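Local coordinates for glutamyl endopeptidase (Staphylococcus epidermidis, PDB 6PYM), which cleaves peptide bonds preferentially after glutamate and also after aspartate, as a secreted serine protease, at residues 80-86 / 96-102; 133-137 / 164-168; 18-22 / 112-116. The protein carries 1 engineered substitution. All blocks are in the same frame, centred on the assembly; numbering follows the deposited sequence.

Interaction 1: residues 80-86 / 96-102; sequences FVGQEII and ILRVSPN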
loop_
_atom_site.group_PDB
_atom_site.type_symbol
_atom_site.label_atom_id
_atom_site.label_comp_id
_atom_site.label_asym_id
_atom_site.label_seq_id
_atom_site.Cartn_x
_atom_site.Cartn_y
_atom_site.Cartn_z
ATOM N N PHE A 80 9.768 9.712 5.975
ATOM C CA PHE A 80 10.842 9.506 5.021
ATOM C C PHE A 80 10.446 10.209 3.735
ATOM O O PHE A 80 9.273 10.191 3.343
ATOM C CB PHE A 80 11.034 8.012 4.772
ATOM C CG PHE A 80 11.450 7.262 5.999
ATOM C CD1 PHE A 80 10.513 6.893 6.955
ATOM C CD2 PHE A 80 12.781 6.961 6.221
ATOM C CE1 PHE A 80 10.895 6.237 8.103
ATOM C CE2 PHE A 80 13.169 6.301 7.361
ATOM C CZ PHE A 80 12.226 5.935 8.306
ATOM N N VAL A 81 11.409 10.855 3.096
ATOM C CA VAL A 81 11.147 11.709 1.942
ATOM C C VAL A 81 11.449 10.956 0.655
ATOM O O VAL A 81 12.479 10.280 0.536
ATOM C CB VAL A 81 11.955 13.018 2.035
ATOM C CG1 VAL A 81 11.665 13.920 0.838
ATOM C CG2 VAL A 81 11.643 13.745 3.341
ATOM N N GLY A 82 10.555 11.084 -0.320
ATOM C CA GLY A 82 10.763 10.455 -1.605
ATOM C C GLY A 82 12.084 10.831 -2.246
ATOM O O GLY A 82 12.514 11.987 -2.178
ATOM N N GLN A 83 12.729 9.859 -2.869
ATOM C CA GLN A 83 14.017 10.040 -3.523
ATOM C C GLN A 83 13.980 9.680 -4.997
ATOM O O GLN A 83 14.567 10.395 -5.818
ATOM C CB GLN A 83 15.097 9.205 -2.807
ATOM C CG GLN A 83 16.528 9.474 -3.277
ATOM C CD GLN A 83 16.944 8.600 -4.441
ATOM O OE1 GLN A 83 16.481 7.468 -4.584
ATOM N NE2 GLN A 83 17.828 9.121 -5.285
ATOM N N GLU A 84 13.298 8.596 -5.367
ATOM C CA GLU A 84 13.219 8.185 -6.759
ATOM C C GLU A 84 11.922 7.420 -6.983
ATOM O O GLU A 84 11.571 6.538 -6.193
ATOM C CB GLU A 84 14.415 7.300 -7.131
ATOM C CG GLU A 84 14.466 6.911 -8.600
ATOM C CD GLU A 84 15.666 6.044 -8.937
ATOM O OE1 GLU A 84 16.256 5.449 -8.008
ATOM O OE2 GLU A 84 16.017 5.962 -10.132
ATOM N N ILE A 85 11.233 7.743 -8.075
ATOM C CA ILE A 85 10.010 7.056 -8.474
ATOM C C ILE A 85 10.359 6.054 -9.561
ATOM O O ILE A 85 10.965 6.418 -10.579
ATOM C CB ILE A 85 8.962 8.058 -8.979
ATOM C CG1 ILE A 85 8.508 8.967 -7.835
ATOM C CG2 ILE A 85 7.797 7.319 -9.630
ATOM C CD1 ILE A 85 7.797 10.208 -8.309
ATOM N N ILE A 86 9.985 4.795 -9.352
ATOM C CA ILE A 86 10.222 3.726 -10.316
ATOM C C ILE A 86 8.873 3.151 -10.736
ATOM O O ILE A 86 8.351 2.251 -10.064
ATOM C CB ILE A 86 11.118 2.629 -9.724
ATOM C CG1 ILE A 86 12.389 3.219 -9.107
ATOM C CG2 ILE A 86 11.482 1.622 -10.792
ATOM C CD1 ILE A 86 13.146 2.241 -8.233
ATOM N N ILE A 96 7.131 1.754 -7.470
ATOM C CA ILE A 96 8.018 1.748 -6.315
ATOM C C ILE A 96 8.393 3.190 -6.034
ATOM O O ILE A 96 8.726 3.944 -6.959
ATOM C CB ILE A 96 9.287 0.924 -6.598
ATOM C CG1 ILE A 96 8.942 -0.534 -6.913
ATOM C CG2 ILE A 96 10.267 1.041 -5.429
ATOM C CD1 ILE A 96 10.113 -1.332 -7.490
ATOM N N LEU A 97 8.339 3.586 -4.773
ATOM C CA LEU A 97 8.919 4.852 -4.345
ATOM C C LEU A 97 10.095 4.518 -3.442
ATOM O O LEU A 97 9.919 3.922 -2.374
ATOM C CB LEU A 97 7.916 5.740 -3.613
ATOM C CG LEU A 97 8.497 7.071 -3.115
ATOM C CD1 LEU A 97 8.921 7.976 -4.268
ATOM C CD2 LEU A 97 7.508 7.779 -2.224
ATOM N N ARG A 98 11.296 4.863 -3.894
ATOM C CA ARG A 98 12.472 4.780 -3.048
ATOM C C ARG A 98 12.538 6.051 -2.220
ATOM O O ARG A 98 12.347 7.149 -2.755
ATOM C CB ARG A 98 13.715 4.648 -3.924
ATOM C CG ARG A 98 15.017 4.447 -3.180
ATOM C CD ARG A 98 16.077 3.908 -4.132
ATOM N NE ARG A 98 15.791 2.524 -4.500
ATOM C CZ ARG A 98 15.947 2.019 -5.719
ATOM N NH1 ARG A 98 16.385 2.780 -6.711
ATOM N NH2 ARG A 98 15.657 0.744 -5.942
ATOM N N VAL A 99 12.781 5.907 -0.922
ATOM C CA VAL A 99 12.848 7.035 -0.006
ATOM C C VAL A 99 14.257 7.159 0.553
ATOM O O VAL A 99 15.003 6.178 0.662
ATOM C CB VAL A 99 11.812 6.937 1.137
ATOM C CG1 VAL A 99 10.399 7.029 0.580
ATOM C CG2 VAL A 99 11.994 5.650 1.933
ATOM N N SER A 100 14.608 8.385 0.929
ATOM C CA SER A 100 15.879 8.646 1.579
ATOM C C SER A 100 15.843 8.154 3.023
ATOM O O SER A 100 14.768 7.980 3.602
ATOM C CB SER A 100 16.153 10.149 1.576
ATOM O OG SER A 100 16.306 10.641 0.258
ATOM N N PRO A 101 17.010 7.928 3.632
ATOM C CA PRO A 101 17.043 7.695 5.080
ATOM C C PRO A 101 16.518 8.920 5.814
ATOM O O PRO A 101 16.438 10.019 5.261
ATOM C CB PRO A 101 18.536 7.485 5.380
ATOM C CG PRO A 101 19.172 7.191 4.062
ATOM C CD PRO A 101 18.356 7.905 3.031
ATOM N N ASN A 102 16.160 8.727 7.081
ATOM C CA ASN A 102 15.611 9.826 7.868
ATOM C C ASN A 102 16.730 10.679 8.469
ATOM O O ASN A 102 17.917 10.483 8.193
ATOM C CB ASN A 102 14.600 9.320 8.896
ATOM C CG ASN A 102 15.239 8.515 10.021
ATOM O OD1 ASN A 102 16.465 8.457 10.167
ATOM N ND2 ASN A 102 14.396 7.887 10.831
HETATM O O HOH W 1 13.935 11.207 4.485
#
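Ile96 and Ile86 pair at the turn end of the hairpin, through Ile86 N to Ile96 O (2.8 Å) and Ile96 N to Ile86 O. Their CB atoms stand on one face, covered by helix 200-209. Leu97 emerges on the other face, where its CD1 lies 3.7 Å from CG1 of Ile85.

The Arg98 chain, bent at chi3 (-71°), carries the guanidinium past Glu84. Its NH1 makes a salt bridge to Glu84 OE1 at 3.0 Å, though the hydrogen bond is weak (125°). Ile86 CD1 packs over one guanidinium face, and NE has a second salt bridge, to Glu45. Arg98 O is gripped twice, by Gln83 N at 2.7 Å and Glu84 N at 3.1 Å.

Past this pair of donors, Val99 CG2 touches Phe80 CB, and Ser100 N donates to Val81 O. Ser100 O sits at the Phe80 ring edge, in its plane, 3.4 Å from CD2. A water links Pro101 O to Val81 N. Asn102 lies alongside Phe80, CB against CE2, its amide 12° from the ring plane and its ND2 hydrogen-bonded to Gln106.

Gln83 and Glu84 opposite Arg98 form a classic beta bulge in a hairpin of this chymotrypsin-like fold's first barrel.

Interaction 2: residues 133-137 / 164-168; sequences GYPGD and TVGGN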
loop_
_atom_site.group_PDB
_atom_site.type_symbol
_atom_site.label_atom_id
_atom_site.label_comp_id
_atom_site.label_asym_id
_atom_site.label_seq_id
_atom_site.Cartn_x
_atom_site.Cartn_y
_atom_site.Cartn_z
ATOM N N GLY A 133 -5.030 0.644 5.133
ATOM C CA GLY A 133 -4.432 1.884 4.690
ATOM C C GLY A 133 -5.162 3.064 5.284
ATOM O O GLY A 133 -5.689 2.962 6.399
ATOM N N TYR A 134 -5.205 4.175 4.550
ATOM C CA TYR A 134 -5.532 5.490 5.104
ATOM C C TYR A 134 -6.688 6.131 4.342
ATOM O O TYR A 134 -6.488 7.053 3.542
ATOM C CB TYR A 134 -4.274 6.364 5.129
ATOM C CG TYR A 134 -3.247 5.829 6.099
ATOM C CD1 TYR A 134 -3.290 6.206 7.430
ATOM C CD2 TYR A 134 -2.279 4.905 5.702
ATOM C CE1 TYR A 134 -2.397 5.701 8.345
ATOM C CE2 TYR A 134 -1.372 4.400 6.615
ATOM C CZ TYR A 134 -1.431 4.807 7.930
ATOM O OH TYR A 134 -0.513 4.296 8.823
ATOM N N PRO A 135 -7.921 5.680 4.587
ATOM C CA PRO A 135 -9.079 6.255 3.886
ATOM C C PRO A 135 -9.338 7.698 4.285
ATOM O O PRO A 135 -9.301 8.058 5.463
ATOM C CB PRO A 135 -10.241 5.358 4.335
ATOM C CG PRO A 135 -9.800 4.807 5.661
ATOM C CD PRO A 135 -8.315 4.600 5.504
ATOM N N GLY A 136 -9.678 8.515 3.287
ATOM C CA GLY A 136 -9.867 9.945 3.478
ATOM C C GLY A 136 -11.165 10.369 4.131
ATOM O O GLY A 136 -11.313 11.556 4.447
ATOM N N ASP A 137 -12.113 9.458 4.336
ATOM C CA ASP A 137 -13.298 9.824 5.100
ATOM C C ASP A 137 -13.057 9.784 6.598
ATOM O O ASP A 137 -13.872 10.317 7.359
ATOM C CB ASP A 137 -14.502 8.958 4.715
ATOM C CG ASP A 137 -14.311 7.485 5.040
ATOM O OD1 ASP A 137 -13.202 6.940 4.834
ATOM O OD2 ASP A 137 -15.289 6.848 5.478
ATOM N N THR A 164 -13.622 0.734 0.210
ATOM C CA THR A 164 -12.472 1.622 0.330
ATOM C C THR A 164 -12.932 3.032 -0.014
ATOM O O THR A 164 -13.983 3.222 -0.629
ATOM C CB THR A 164 -11.340 1.229 -0.633
ATOM O OG1 THR A 164 -11.794 1.385 -1.979
ATOM C CG2 THR A 164 -10.893 -0.214 -0.426
ATOM N N VAL A 165 -12.130 4.025 0.375
ATOM C CA VAL A 165 -12.438 5.431 0.132
ATOM C C VAL A 165 -11.169 6.129 -0.321
ATOM O O VAL A 165 -10.072 5.793 0.133
ATOM C CB VAL A 165 -13.011 6.109 1.410
ATOM C CG1 VAL A 165 -13.200 7.622 1.223
ATOM C CG2 VAL A 165 -14.331 5.473 1.806
ATOM N N GLY A 166 -11.325 7.126 -1.197
ATOM C CA GLY A 166 -10.233 7.985 -1.619
ATOM C C GLY A 166 -9.268 8.286 -0.493
ATOM O O GLY A 166 -9.668 8.726 0.586
ATOM N N GLY A 167 -7.983 8.028 -0.744
ATOM C CA GLY A 167 -6.945 7.965 0.267
ATOM C C GLY A 167 -6.400 6.562 0.442
ATOM O O GLY A 167 -5.213 6.391 0.754
ATOM N N ASN A 168 -7.238 5.556 0.197
ATOM C CA ASN A 168 -6.795 4.170 0.219
ATOM C C ASN A 168 -5.850 3.832 -0.927
ATOM O O ASN A 168 -5.185 2.801 -0.837
ATOM C CB ASN A 168 -7.988 3.209 0.150
ATOM C CG ASN A 168 -8.503 2.770 1.517
ATOM O OD1 ASN A 168 -9.676 2.979 1.832
ATOM N ND2 ASN A 168 -7.654 2.114 2.311
#
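The amide of Asn168 and the carboxylate of Asp137 are the flat groups that meet the opposite chain. Pro135 crosses the amide obliquely, its CB 3.5 Å from Asn168 OD1 and its CD toward the nitrogen end. At the oxygen end, Val165 N donates in plane to a lone pair of Asn168 OD1, almost straight at 170°, so the amide's rotation is fixed while the proline rests on it. The carboxylate of Asp137 has the isopropyl group of Val165 against it, the two side chains at about a right angle. Asp137 OD1 is 3.5 Å from Val165 CG2, and OD2 turns to a salt bridge with Arg8, which also touches Val165 and Pro135.

The backbones are tied by one direct bond, Gly136 N to Gly166 O, short at 2.7 Å but bent to 137°. It meets a type II turn, Val165 to Asn168, whose third residue is Gly167 with a positive phi of 112°. Tyr134 O and Gly167 O come within 3.1 Å, two acceptors not hydrogen-bonded to each other. Ser37 OG, hydrogen-bonded to Tyr134 N and Gly167 O, joins the loops indirectly.

Gly167 stands two residues before Ala169, the engineered replacement of the predicted nucleophilic serine, so the turn probably corresponds to the oxyanion-hole loop of chymotrypsin relatives. Thr164 is hydrogen-bonded through its backbone to Val1, the N terminus. The chemistry implies a turn held by Asn168 N to Val165 O, by the Asn168 side chain, by Gly136 N to Gly166 O and by Ser37 OG with Gly167 O, plus apolar packing and the Arg8 salt bridge.

Interaction 3: residues 18-22 / 112-116; sequences HYDAV and VKPAT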
loop_
_atom_site.group_PDB
_atom_site.type_symbol
_atom_site.label_atom_id
_atom_site.label_comp_id
_atom_site.label_asym_id
_atom_site.label_seq_id
_atom_site.Cartn_x
_atom_site.Cartn_y
_atom_site.Cartn_z
ATOM N N HIS A 18 1.782 -7.123 11.327
ATOM C CA HIS A 18 1.911 -6.780 9.916
ATOM C C HIS A 18 1.523 -5.338 9.606
ATOM O O HIS A 18 1.696 -4.899 8.461
ATOM C CB HIS A 18 1.137 -7.772 9.036
ATOM C CG HIS A 18 -0.351 -7.579 9.030
ATOM N ND1 HIS A 18 -1.169 -7.951 10.078
ATOM C CD2 HIS A 18 -1.170 -7.091 8.071
ATOM C CE1 HIS A 18 -2.426 -7.684 9.769
ATOM N NE2 HIS A 18 -2.454 -7.170 8.551
ATOM N N TYR A 19 1.027 -4.588 10.589
ATOM C CA TYR A 19 0.576 -3.227 10.344
ATOM C C TYR A 19 1.716 -2.232 10.227
ATOM O O TYR A 19 1.522 -1.165 9.629
ATOM C CB TYR A 19 -0.373 -2.785 11.457
ATOM C CG TYR A 19 -1.595 -3.661 11.530
ATOM C CD1 TYR A 19 -2.561 -3.610 10.534
ATOM C CD2 TYR A 19 -1.771 -4.562 12.570
ATOM C CE1 TYR A 19 -3.678 -4.413 10.577
ATOM C CE2 TYR A 19 -2.887 -5.378 12.626
ATOM C CZ TYR A 19 -3.836 -5.305 11.621
ATOM O OH TYR A 19 -4.945 -6.129 11.684
ATOM N N ASP A 20 2.901 -2.557 10.755
ATOM C CA ASP A 20 3.964 -1.560 10.803
ATOM C C ASP A 20 4.350 -1.064 9.415
ATOM O O ASP A 20 4.683 0.113 9.246
ATOM C CB ASP A 20 5.189 -2.048 11.592
ATOM C CG ASP A 20 5.835 -3.311 11.017
ATOM O OD1 ASP A 20 5.239 -4.009 10.166
ATOM O OD2 ASP A 20 6.971 -3.627 11.465
ATOM N N ALA A 21 4.311 -1.942 8.413
ATOM C CA ALA A 21 4.724 -1.578 7.065
ATOM C C ALA A 21 3.683 -0.741 6.333
ATOM O O ALA A 21 4.009 -0.123 5.312
ATOM C CB ALA A 21 5.044 -2.838 6.259
ATOM N N VAL A 22 2.438 -0.743 6.802
ATOM C CA VAL A 22 1.398 0.077 6.194
ATOM C C VAL A 22 1.742 1.548 6.402
ATOM O O VAL A 22 2.064 1.966 7.525
ATOM C CB VAL A 22 0.028 -0.285 6.789
ATOM C CG1 VAL A 22 -1.073 0.562 6.166
ATOM C CG2 VAL A 22 -0.262 -1.774 6.606
ATOM N N VAL A 112 10.775 -0.348 10.359
ATOM C CA VAL A 112 9.675 -1.299 10.347
ATOM C C VAL A 112 10.162 -2.549 9.639
ATOM O O VAL A 112 11.159 -2.524 8.913
ATOM C CB VAL A 112 8.416 -0.745 9.646
ATOM C CG1 VAL A 112 7.964 0.528 10.325
ATOM C CG2 VAL A 112 8.667 -0.513 8.158
ATOM N N LYS A 113 9.464 -3.650 9.863
ATOM C CA LYS A 113 9.751 -4.869 9.112
ATOM C C LYS A 113 9.122 -4.769 7.728
ATOM O O LYS A 113 7.899 -4.611 7.628
ATOM C CB LYS A 113 9.184 -6.090 9.825
ATOM C CG LYS A 113 9.670 -7.405 9.223
ATOM C CD LYS A 113 9.185 -8.603 10.028
ATOM C CE LYS A 113 9.842 -9.893 9.548
ATOM N NZ LYS A 113 9.465 -10.245 8.150
ATOM N N PRO A 114 9.895 -4.871 6.650
ATOM C CA PRO A 114 9.276 -4.877 5.320
ATOM C C PRO A 114 8.236 -5.982 5.209
ATOM O O PRO A 114 8.405 -7.081 5.753
ATOM C CB PRO A 114 10.465 -5.109 4.382
ATOM C CG PRO A 114 11.621 -4.505 5.121
ATOM C CD PRO A 114 11.366 -4.886 6.564
ATOM N N ALA A 115 7.148 -5.677 4.508
ATOM C CA ALA A 115 6.069 -6.636 4.351
ATOM C C ALA A 115 6.526 -7.836 3.538
ATOM O O ALA A 115 7.415 -7.741 2.688
ATOM C CB ALA A 115 4.888 -5.978 3.646
ATOM N N THR A 116 5.918 -8.981 3.825
ATOM C CA THR A 116 6.110 -10.170 3.010
ATOM C C THR A 116 5.153 -10.123 1.830
ATOM O O THR A 116 3.956 -9.875 2.005
ATOM C CB THR A 116 5.821 -11.419 3.847
ATOM O OG1 THR A 116 6.704 -11.464 4.976
ATOM C CG2 THR A 116 6.012 -12.682 3.012
HETATM O O HOH W 2 5.703 -5.957 8.390
#
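A type I turn from Tyr19 to Val22 presents Asp20 and Ala21 to the extended chain 112-116, which leaves helix 108-111, with the CA atoms of Asp20 and Val112 5.7 Å apart. In this chymotrypsin-like double barrel, the turn leads into strand 22-27 of the first barrel, and the other segment lies on the connection from the first barrel toward strand 128-133 of the second.

Asp20 does most of the polar work. Its CG sits between the backbone N and the carbonyl carbon (chi1 60°), which turns the carboxylate toward the Lys113 amide. Lys113 N donates to Asp20 OD2 at 3.0 Å; the bond is nearly straight, 164° at the hydrogen, yet it arrives from above the carboxylate plane, 49° out of it. The Val112 and Asp20 side chains run antiparallel past one another, and Val112 CG1 packs 3.5 Å from Asp20 O, a carbonyl that also has Ser68 OG as a partner. The aliphatic start of Lys113 touches the same carboxylate oxygen, while the rest of its chain leads away.

One residue on, the methyl of Ala21 fits against the second segment, with CB 3.6 Å from Lys113 O and 4.1 Å from the CB of Ala115. Ala21 and Ala115 both hydrogen-bond to Val40 of strand 34-42 through their backbones.

A water closes the polar half of the contact: it donates to Asp20 OD1 and to Lys113 O, each 2.7 Å from it.

Overall arrangement
From the N terminus, the chain leaves strand 8-11 of the second barrel and reaches 18-22, the first half of interaction 3, before building the first barrel. Interaction 1 closes a short hairpin loop, 80-86 to 96-102, within that barrel and lies entirely between the two halves of interaction 3, which closes the long loop when the chain returns at 112-116. Interaction 2 follows in series, joining two loops of the second barrel beside the active site. Interactions 2 and 3 touch, Gly133 and Tyr134 against Val22, whereas interaction 1 stands apart, its centre about 22 Å from that of interaction 2.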